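Local coordinates for protein DyP (Bjerkandera adusta, PDB 3VXJ) that probably uses peroxide to oxidise dyes and phenols at a haem b centre, as a member of the DyP-type peroxidase family, at residues V185-A190 with D284-N289; G257-G262 with R302-A307; P269-P274 with N289-S294. One frame throughout, in Å; residues are numbered along the deposited sequence.

Contact 1. Residues V185-A190 with D284-N289; sequences VFPGQA and DPQRNN. With 3DM (2,6-dimethoxyphenol), chain D.
P187 O, P285 O and N289 N all grip one water: its oxygen gives a proton to P187 O at 2.7 Å and another to P285 O, and accepts the N-H of N289. Three backbone groups of two surface loops are thus joined through it. Beside it, F186 turns one ring face onto P285, whose CB sits 3.9 Å from the ring centroid and 19° off the normal, a CH-pi contact. Q286 covers the edge of the same ring, its NE2 3.4 Å from F186 CD1 and its amide turned 71° against the ring; the bend at chi2 (-73°) brings this amide back from a side chain that starts out away from F186. With an alanine in place of F186, P285 CB would probably lose the face it rests on, and the Q286 amide, short of its edge contact, would be freer to turn. The type II turn F186-Q189, closed by Q189 N to F186 O, is braced by Q189 OE1, which takes the N-H of F186 at 2.9 Å, nearly straight and in the carbonyl plane. The turn's third residue, G188, brings CA to 3.3 Å from N289 O, where a side chain would clash, and sets its own O 3.1 Å from O3 of the dimethoxyphenol. N289 reaches inward to R315 and S174. Segment 185-190 links strands 177-178 and 191-192, while 284-289 follows helix 279-282, and N288 bonds back to G282.

Contact 2. Residues G257-G262 with R302-A307; sequences GARMFG and RCPFGA. With HEM (protoporphyrin IX containing Fe), chain B.
R259 lays one face of its guanidinium over the P304 ring, with P304 CD directly above the group's centre, 3.5 Å from R259 CZ. Two successive bends in the arginine chain, chi2 and chi3 both -74°, fold the group back over the proline. Its nitrogens are satisfied largely by carbonyls: NE bonds to L405 O, NH2 to G404 O and E300 O. NH1 gives a proton, in the guanidinium plane, to a water oxygen 2.9 Å away, and the same water bonds to R302 O across the contact. Neutral oxygens thus satisfy this buried cation, and the bonds on NE, NH1 and NH2, with P304 over one face, hold the group's rotation.

P304 CG and A307 CB both press on R259 O, each at 3.4 Å from it. A307 CA also makes a CA-H...O contact with M260 O. G262, with positive phi just past the helix end, lets A307 CB come 3.7 Å from its N; any side chain there would crowd that methyl group. A307 is the N-cap of helix 308-312, and backbone bonds of M260 to H308 and F261 to V309 continue the join. F261 CE1 meets haem CHB at 3.5 Å, the haem carbon lying near the plane of the phenyl ring. H308 is the axial ligand of the iron, so the packing of helix 249-261 on this loop forms part of the proximal side of the DyP-type haem pocket.

Contact 3. Residues P269-P274 with N289-S294; sequences PIDLAP and NNFDYS
P269 begins the contact by resting its ring on one face of F291, with P269 CB 3.4 Å from F291 CE2 and CG close to the same side of the phenyl. P269 O accepts the backbone N-H of A273, closing a tight bend that carries D271 and L272 toward the other segment.

D271 makes the polar link. Its carboxylate reaches across because chi1 (-166°) swings CG to the side opposite the backbone N, and OD2 takes the N-H of Y293 at 3.2 Å. That bond is bent, 139° at the hydrogen, and it arrives from above the carboxylate plane, 38° out of it. D271 OD2 also lies 3.5 Å from F291 CB and 4.0 Å from Y293 CD1, with the F291 ring nearly upright against the carboxylate. D292 OD1 is 5.2 Å from D271 OD2, and the carboxylate of D295 is close to OD1 of D271; such neighbouring like charges would probably raise the proton affinity of this cluster.

L272 closes the outer side: its CD2 methyl packs 3.8 Å from N290 O and against F291 CB, while its side chain also meets L281 of helix 279-282. The F291 ring is further engaged by R315 through a cation-pi contact, and F291 O bonds to the same arginine; Y293 CZ comes in at the ring's edge. D292 forms an Asx turn, OD1 accepting both the N-H of S294 at 2.9 Å and its hydroxyl. R315 binds the haem, and F291 and D292 line a 2,6-dimethoxyphenol pocket; the loop 269-274 packs behind residues of that pocket beside the haem, consistent with a second-shell position.

Along the chain the six segments run 185-190, 257-262, 269-274, 284-289, 289-294 and 302-307, so contact 1 interleaves with the other two, while both segments of contact 3 fall between those of contact 2. Contact 3 is the middle piece: its centre is about 11 Å from each of the others, whose own centres stand about 19 Å apart. It shares N289 with contact 1, and probable hydrogen bonds from I270 N to G262 O and from R302 NH2 to D271 O join it to contact 2. All but 185-190 come from the end of helix 249-261 and the chain up to helix 308-312; together the contacts run from the axial-histidine side of the haem to a dimethoxyphenol pocket.

Contact 1. Residues V185-A190 with D284-N289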
# COMPACT_ATOMS: atom_id res chain seq x y z
N VAL A 185 -6.09 -7.96 18.37
CA VAL A 185 -4.66 -7.85 18.07
C VAL A 185 -4.07 -9.25 17.94
O VAL A 185 -4.20 -10.08 18.85
CB VAL A 185 -3.89 -7.04 19.15
CG1 VAL A 185 -2.39 -7.03 18.87
CG2 VAL A 185 -4.43 -5.61 19.25
N PHE A 186 -3.44 -9.51 16.81
CA PHE A 186 -2.88 -10.82 16.52
C PHE A 186 -1.46 -10.94 17.04
O PHE A 186 -0.74 -9.94 17.14
CB PHE A 186 -2.91 -11.09 15.01
CG PHE A 186 -4.30 -11.08 14.43
CD1 PHE A 186 -5.21 -12.08 14.73
CD2 PHE A 186 -4.68 -10.07 13.54
CE1 PHE A 186 -6.50 -12.08 14.19
CE2 PHE A 186 -5.97 -10.06 12.99
CZ PHE A 186 -6.87 -11.07 13.31
N PRO A 187 -1.03 -12.17 17.38
CA PRO A 187 0.36 -12.42 17.75
C PRO A 187 1.34 -11.93 16.68
O PRO A 187 1.23 -12.28 15.50
CB PRO A 187 0.41 -13.94 17.90
CG PRO A 187 -0.97 -14.30 18.33
CD PRO A 187 -1.85 -13.39 17.52
N GLY A 188 2.28 -11.08 17.09
CA GLY A 188 3.28 -10.52 16.18
C GLY A 188 2.89 -9.17 15.60
O GLY A 188 3.73 -8.50 14.99
N GLN A 189 1.64 -8.78 15.78
CA GLN A 189 1.17 -7.50 15.28
C GLN A 189 1.74 -6.36 16.12
O GLN A 189 1.76 -6.44 17.35
CB GLN A 189 -0.36 -7.50 15.30
CG GLN A 189 -0.97 -6.30 14.64
CD GLN A 189 -2.46 -6.42 14.39
OE1 GLN A 189 -3.18 -7.16 15.07
NE2 GLN A 189 -2.93 -5.66 13.42
N ALA A 190 2.25 -5.32 15.45
CA ALA A 190 2.78 -4.16 16.16
C ALA A 190 1.62 -3.34 16.72
O ALA A 190 0.64 -3.09 16.02
CB ALA A 190 3.64 -3.30 15.24
N ASP A 284 -3.78 -18.42 8.53
CA ASP A 284 -3.98 -18.37 9.98
C ASP A 284 -3.54 -17.02 10.54
O ASP A 284 -2.37 -16.85 10.84
CB ASP A 284 -3.21 -19.50 10.67
CG ASP A 284 -3.47 -19.56 12.18
OD1 ASP A 284 -4.18 -18.68 12.71
OD2 ASP A 284 -2.94 -20.48 12.83
N PRO A 285 -4.48 -16.07 10.72
CA PRO A 285 -4.04 -14.75 11.18
C PRO A 285 -3.47 -14.75 12.60
O PRO A 285 -2.79 -13.80 12.99
CB PRO A 285 -5.31 -13.90 11.13
CG PRO A 285 -6.43 -14.89 11.26
CD PRO A 285 -5.95 -16.14 10.57
N GLN A 286 -3.71 -15.82 13.35
CA GLN A 286 -3.17 -15.96 14.70
C GLN A 286 -1.70 -16.39 14.74
O GLN A 286 -1.07 -16.32 15.80
CB GLN A 286 -4.02 -16.94 15.52
CG GLN A 286 -5.47 -16.48 15.71
CD GLN A 286 -5.60 -15.32 16.69
OE1 GLN A 286 -4.75 -15.14 17.57
NE2 GLN A 286 -6.66 -14.55 16.54
N ARG A 287 -1.17 -16.83 13.61
CA ARG A 287 0.23 -17.26 13.54
C ARG A 287 1.01 -16.68 12.37
O ARG A 287 2.24 -16.60 12.44
CB ARG A 287 0.32 -18.78 13.48
CG ARG A 287 -0.02 -19.54 14.74
CD ARG A 287 0.22 -21.03 14.52
NE ARG A 287 -0.51 -21.54 13.35
CZ ARG A 287 -0.02 -22.40 12.45
NH1 ARG A 287 1.22 -22.86 12.55
NH2 ARG A 287 -0.78 -22.78 11.44
N ASN A 288 0.33 -16.29 11.29
CA ASN A 288 1.05 -15.85 10.07
C ASN A 288 1.82 -14.54 10.22
O ASN A 288 2.58 -14.15 9.31
CB ASN A 288 0.15 -15.84 8.83
CG ASN A 288 -0.93 -14.78 8.87
OD1 ASN A 288 -0.94 -13.88 9.72
ND2 ASN A 288 -1.88 -14.89 7.93
N ASN A 289 1.66 -13.87 11.35
CA ASN A 289 2.44 -12.66 11.62
C ASN A 289 3.34 -12.79 12.85
O ASN A 289 3.99 -11.83 13.26
CB ASN A 289 1.54 -11.44 11.75
CG ASN A 289 2.10 -10.24 11.01
OD1 ASN A 289 2.99 -10.38 10.16
ND2 ASN A 289 1.58 -9.06 11.31
O1 3DM D . 6.61 -5.09 13.62
C1 3DM D . 7.64 -5.33 14.51
C2 3DM D . 8.64 -4.38 14.74
O2 3DM D . 8.59 -3.19 14.05
C7 3DM D . 9.79 -2.40 14.00
C3 3DM D . 9.65 -4.67 15.66
C4 3DM D . 9.68 -5.90 16.33
C5 3DM D . 8.68 -6.84 16.10
C6 3DM D . 7.67 -6.55 15.19
O3 3DM D . 6.66 -7.44 14.92
C8 3DM D . 6.85 -8.81 15.36
O HOH W 1 0.01 -13.93 13.70

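Contact 2. Residues G257-G262 with R302-A307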
# COMPACT_ATOMS: atom_id res chain seq x y z
N GLY A 257 10.37 -16.99 -5.72
CA GLY A 257 9.35 -15.97 -5.51
C GLY A 257 9.12 -15.69 -4.03
O GLY A 257 9.08 -14.53 -3.60
N ALA A 258 9.01 -16.76 -3.25
CA ALA A 258 8.83 -16.61 -1.80
C ALA A 258 10.02 -15.94 -1.12
O ALA A 258 9.84 -15.17 -0.17
CB ALA A 258 8.51 -17.97 -1.14
N ARG A 259 11.22 -16.22 -1.60
CA ARG A 259 12.44 -15.60 -1.07
C ARG A 259 12.49 -14.11 -1.38
O ARG A 259 12.99 -13.31 -0.58
CB ARG A 259 13.67 -16.31 -1.65
CG ARG A 259 13.82 -17.77 -1.21
CD ARG A 259 14.28 -17.88 0.22
NE ARG A 259 15.69 -17.54 0.34
CZ ARG A 259 16.36 -17.58 1.49
NH1 ARG A 259 15.76 -17.94 2.61
NH2 ARG A 259 17.64 -17.26 1.51
N MET A 260 11.96 -13.73 -2.55
CA MET A 260 11.91 -12.32 -2.94
C MET A 260 10.93 -11.54 -2.07
O MET A 260 11.20 -10.39 -1.69
CB MET A 260 11.56 -12.19 -4.42
CG MET A 260 12.66 -12.71 -5.32
SD MET A 260 12.13 -13.08 -7.01
CE MET A 260 12.01 -11.44 -7.68
N PHE A 261 9.80 -12.16 -1.73
CA PHE A 261 8.78 -11.47 -0.94
C PHE A 261 8.98 -11.57 0.56
O PHE A 261 8.63 -10.63 1.30
CB PHE A 261 7.37 -11.96 -1.29
CG PHE A 261 6.75 -11.17 -2.41
CD1 PHE A 261 6.16 -9.93 -2.15
CD2 PHE A 261 6.77 -11.64 -3.71
CE1 PHE A 261 5.60 -9.18 -3.17
CE2 PHE A 261 6.20 -10.90 -4.75
CZ PHE A 261 5.62 -9.67 -4.48
N GLY A 262 9.52 -12.70 1.01
CA GLY A 262 9.54 -13.05 2.43
C GLY A 262 8.31 -13.82 2.90
O GLY A 262 8.21 -14.15 4.09
N ARG A 302 16.92 -18.67 6.72
CA ARG A 302 15.47 -18.61 6.94
C ARG A 302 14.79 -17.52 6.13
O ARG A 302 13.65 -17.69 5.70
CB ARG A 302 15.15 -18.49 8.43
CG ARG A 302 15.62 -19.69 9.24
CD ARG A 302 15.14 -19.66 10.68
NE ARG A 302 13.73 -20.01 10.78
CZ ARG A 302 13.26 -21.25 10.89
NH1 ARG A 302 14.08 -22.29 10.90
NH2 ARG A 302 11.95 -21.46 10.97
N CYS A 303 15.46 -16.38 5.93
CA CYS A 303 14.90 -15.26 5.16
C CYS A 303 16.03 -14.38 4.66
O CYS A 303 16.89 -14.00 5.45
CB CYS A 303 13.95 -14.43 6.03
SG CYS A 303 13.02 -13.16 5.14
N PRO A 304 16.02 -14.01 3.35
CA PRO A 304 17.02 -13.01 2.92
C PRO A 304 16.89 -11.69 3.67
O PRO A 304 15.79 -11.33 4.11
CB PRO A 304 16.71 -12.81 1.43
CG PRO A 304 15.92 -14.05 1.03
CD PRO A 304 15.11 -14.38 2.25
N PHE A 305 18.00 -10.98 3.80
CA PHE A 305 17.97 -9.66 4.44
C PHE A 305 17.14 -8.66 3.63
O PHE A 305 16.55 -7.75 4.21
CB PHE A 305 19.38 -9.09 4.64
CG PHE A 305 20.27 -9.95 5.51
CD1 PHE A 305 19.82 -10.46 6.72
CD2 PHE A 305 21.59 -10.19 5.13
CE1 PHE A 305 20.66 -11.24 7.53
CE2 PHE A 305 22.43 -10.97 5.92
CZ PHE A 305 21.96 -11.49 7.12
N GLY A 306 17.09 -8.85 2.31
CA GLY A 306 16.47 -7.91 1.38
C GLY A 306 15.10 -8.28 0.83
O GLY A 306 14.62 -7.62 -0.10
N ALA A 307 14.45 -9.31 1.39
CA ALA A 307 13.08 -9.68 1.02
C ALA A 307 12.11 -8.51 1.25
O ALA A 307 12.28 -7.73 2.19
CB ALA A 307 12.65 -10.90 1.80
CHA HEM B . 3.66 -6.45 2.54
CHB HEM B . 3.07 -6.95 -2.23
CHC HEM B . 4.51 -2.38 -2.93
CHD HEM B . 5.07 -1.84 1.84
C1A HEM B . 3.41 -6.99 1.31
C2A HEM B . 3.03 -8.36 1.06
C3A HEM B . 2.88 -8.50 -0.27
C4A HEM B . 3.13 -7.21 -0.88
CMA HEM B . 2.48 -9.77 -1.04
CAA HEM B . 2.91 -9.45 2.15
CBA HEM B . 1.53 -9.56 2.81
CGA HEM B . 1.22 -8.43 3.76
O1A HEM B . 1.81 -8.34 4.86
O2A HEM B . 0.31 -7.62 3.43
C1B HEM B . 3.40 -5.75 -2.84
C2B HEM B . 3.34 -5.49 -4.26
C3B HEM B . 3.74 -4.22 -4.46
C4B HEM B . 4.04 -3.65 -3.16
CMB HEM B . 2.92 -6.53 -5.32
CAB HEM B . 3.84 -3.43 -5.79
CBB HEM B . 3.13 -3.77 -6.86
C1C HEM B . 4.83 -1.86 -1.70
C2C HEM B . 5.39 -0.54 -1.47
C3C HEM B . 5.56 -0.40 -0.14
C4C HEM B . 5.10 -1.62 0.49
CMC HEM B . 5.70 0.48 -2.57
CAC HEM B . 6.11 0.82 0.64
CBC HEM B . 7.12 1.57 0.17
C1D HEM B . 4.68 -3.00 2.45
C2D HEM B . 4.56 -3.15 3.88
C3D HEM B . 4.14 -4.57 4.10
C4D HEM B . 4.03 -5.15 2.79
CMD HEM B . 4.82 -2.12 5.00
CAD HEM B . 3.91 -5.21 5.48
CBD HEM B . 5.27 -5.62 6.02
CGD HEM B . 5.16 -6.22 7.40
O1D HEM B . 5.71 -7.34 7.59
O2D HEM B . 4.54 -5.60 8.29
NA HEM B . 3.48 -6.33 0.11
NB HEM B . 3.86 -4.62 -2.19
NC HEM B . 4.71 -2.50 -0.49
ND HEM B . 4.33 -4.20 1.83
FE HEM B . 4.16 -4.43 -0.20
O HOH W 2 13.30 -19.20 3.33
O HOH W 3 2.25 -3.91 -0.01

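Contact 3. Residues P269-P274 with N289-S294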
# COMPACT_ATOMS: atom_id res chain seq x y z
N PRO A 269 4.72 -16.95 6.20
CA PRO A 269 5.99 -16.23 6.20
C PRO A 269 7.16 -17.21 6.17
O PRO A 269 7.16 -18.21 6.89
CB PRO A 269 5.95 -15.46 7.52
CG PRO A 269 5.07 -16.28 8.41
CD PRO A 269 4.06 -16.92 7.52
N ILE A 270 8.16 -16.92 5.34
CA ILE A 270 9.29 -17.84 5.21
C ILE A 270 10.13 -17.95 6.49
O ILE A 270 10.75 -18.98 6.73
CB ILE A 270 10.16 -17.56 3.95
CG1 ILE A 270 10.98 -16.26 4.09
CG2 ILE A 270 9.29 -17.59 2.66
CD1 ILE A 270 11.82 -15.95 2.84
N ASP A 271 10.08 -16.94 7.35
CA ASP A 271 10.79 -17.03 8.63
C ASP A 271 10.24 -18.20 9.47
O ASP A 271 10.99 -18.84 10.19
CB ASP A 271 10.70 -15.71 9.40
CG ASP A 271 11.68 -15.63 10.54
OD1 ASP A 271 12.76 -16.27 10.45
OD2 ASP A 271 11.37 -14.92 11.52
N LEU A 272 8.94 -18.49 9.34
CA LEU A 272 8.33 -19.65 10.01
C LEU A 272 8.30 -20.93 9.17
O LEU A 272 8.32 -22.03 9.72
CB LEU A 272 6.90 -19.32 10.46
CG LEU A 272 6.75 -18.16 11.45
CD1 LEU A 272 5.27 -17.96 11.79
CD2 LEU A 272 7.58 -18.40 12.71
N ALA A 273 8.24 -20.76 7.85
CA ALA A 273 8.14 -21.87 6.90
C ALA A 273 9.27 -21.69 5.87
O ALA A 273 9.03 -21.31 4.72
CB ALA A 273 6.79 -21.84 6.22
N PRO A 274 10.52 -21.98 6.28
CA PRO A 274 11.65 -21.58 5.45
C PRO A 274 11.98 -22.46 4.25
O PRO A 274 12.75 -22.01 3.40
CB PRO A 274 12.82 -21.56 6.45
CG PRO A 274 12.44 -22.54 7.49
CD PRO A 274 10.94 -22.45 7.62
N ASN A 289 1.66 -13.87 11.35
CA ASN A 289 2.44 -12.66 11.62
C ASN A 289 3.34 -12.79 12.85
O ASN A 289 3.99 -11.83 13.26
CB ASN A 289 1.54 -11.44 11.75
CG ASN A 289 2.10 -10.24 11.01
OD1 ASN A 289 2.99 -10.38 10.16
ND2 ASN A 289 1.58 -9.06 11.31
N ASN A 290 3.39 -13.99 13.43
CA ASN A 290 4.09 -14.20 14.69
C ASN A 290 5.56 -14.58 14.51
O ASN A 290 5.99 -15.69 14.83
CB ASN A 290 3.35 -15.24 15.53
CG ASN A 290 3.75 -15.18 16.98
OD1 ASN A 290 4.40 -14.24 17.42
ND2 ASN A 290 3.37 -16.20 17.74
N PHE A 291 6.33 -13.62 14.02
CA PHE A 291 7.76 -13.79 13.76
C PHE A 291 8.37 -12.40 13.77
O PHE A 291 7.67 -11.40 13.58
CB PHE A 291 8.01 -14.46 12.39
CG PHE A 291 7.55 -13.63 11.21
CD1 PHE A 291 8.43 -12.78 10.54
CD2 PHE A 291 6.22 -13.67 10.80
CE1 PHE A 291 8.00 -12.00 9.47
CE2 PHE A 291 5.78 -12.89 9.72
CZ PHE A 291 6.68 -12.06 9.06
N ASP A 292 9.68 -12.33 13.99
CA ASP A 292 10.34 -11.03 14.08
C ASP A 292 11.76 -11.00 13.53
O ASP A 292 12.46 -10.01 13.73
CB ASP A 292 10.30 -10.49 15.52
CG ASP A 292 11.04 -11.38 16.52
OD1 ASP A 292 11.66 -12.38 16.10
OD2 ASP A 292 10.99 -11.08 17.73
N TYR A 293 12.17 -12.07 12.85
CA TYR A 293 13.54 -12.26 12.33
C TYR A 293 14.60 -12.50 13.41
O TYR A 293 15.77 -12.63 13.09
CB TYR A 293 13.99 -11.14 11.34
CG TYR A 293 12.96 -10.83 10.29
CD1 TYR A 293 12.55 -11.80 9.39
CD2 TYR A 293 12.37 -9.55 10.21
CE1 TYR A 293 11.58 -11.54 8.45
CE2 TYR A 293 11.40 -9.27 9.26
CZ TYR A 293 11.01 -10.28 8.38
OH TYR A 293 10.03 -10.06 7.43
N SER A 294 14.19 -12.59 14.69
CA SER A 294 15.17 -12.80 15.77
C SER A 294 15.91 -14.14 15.64
O SER A 294 16.99 -14.30 16.19
CB SER A 294 14.54 -12.68 17.16
OG SER A 294 13.62 -13.72 17.38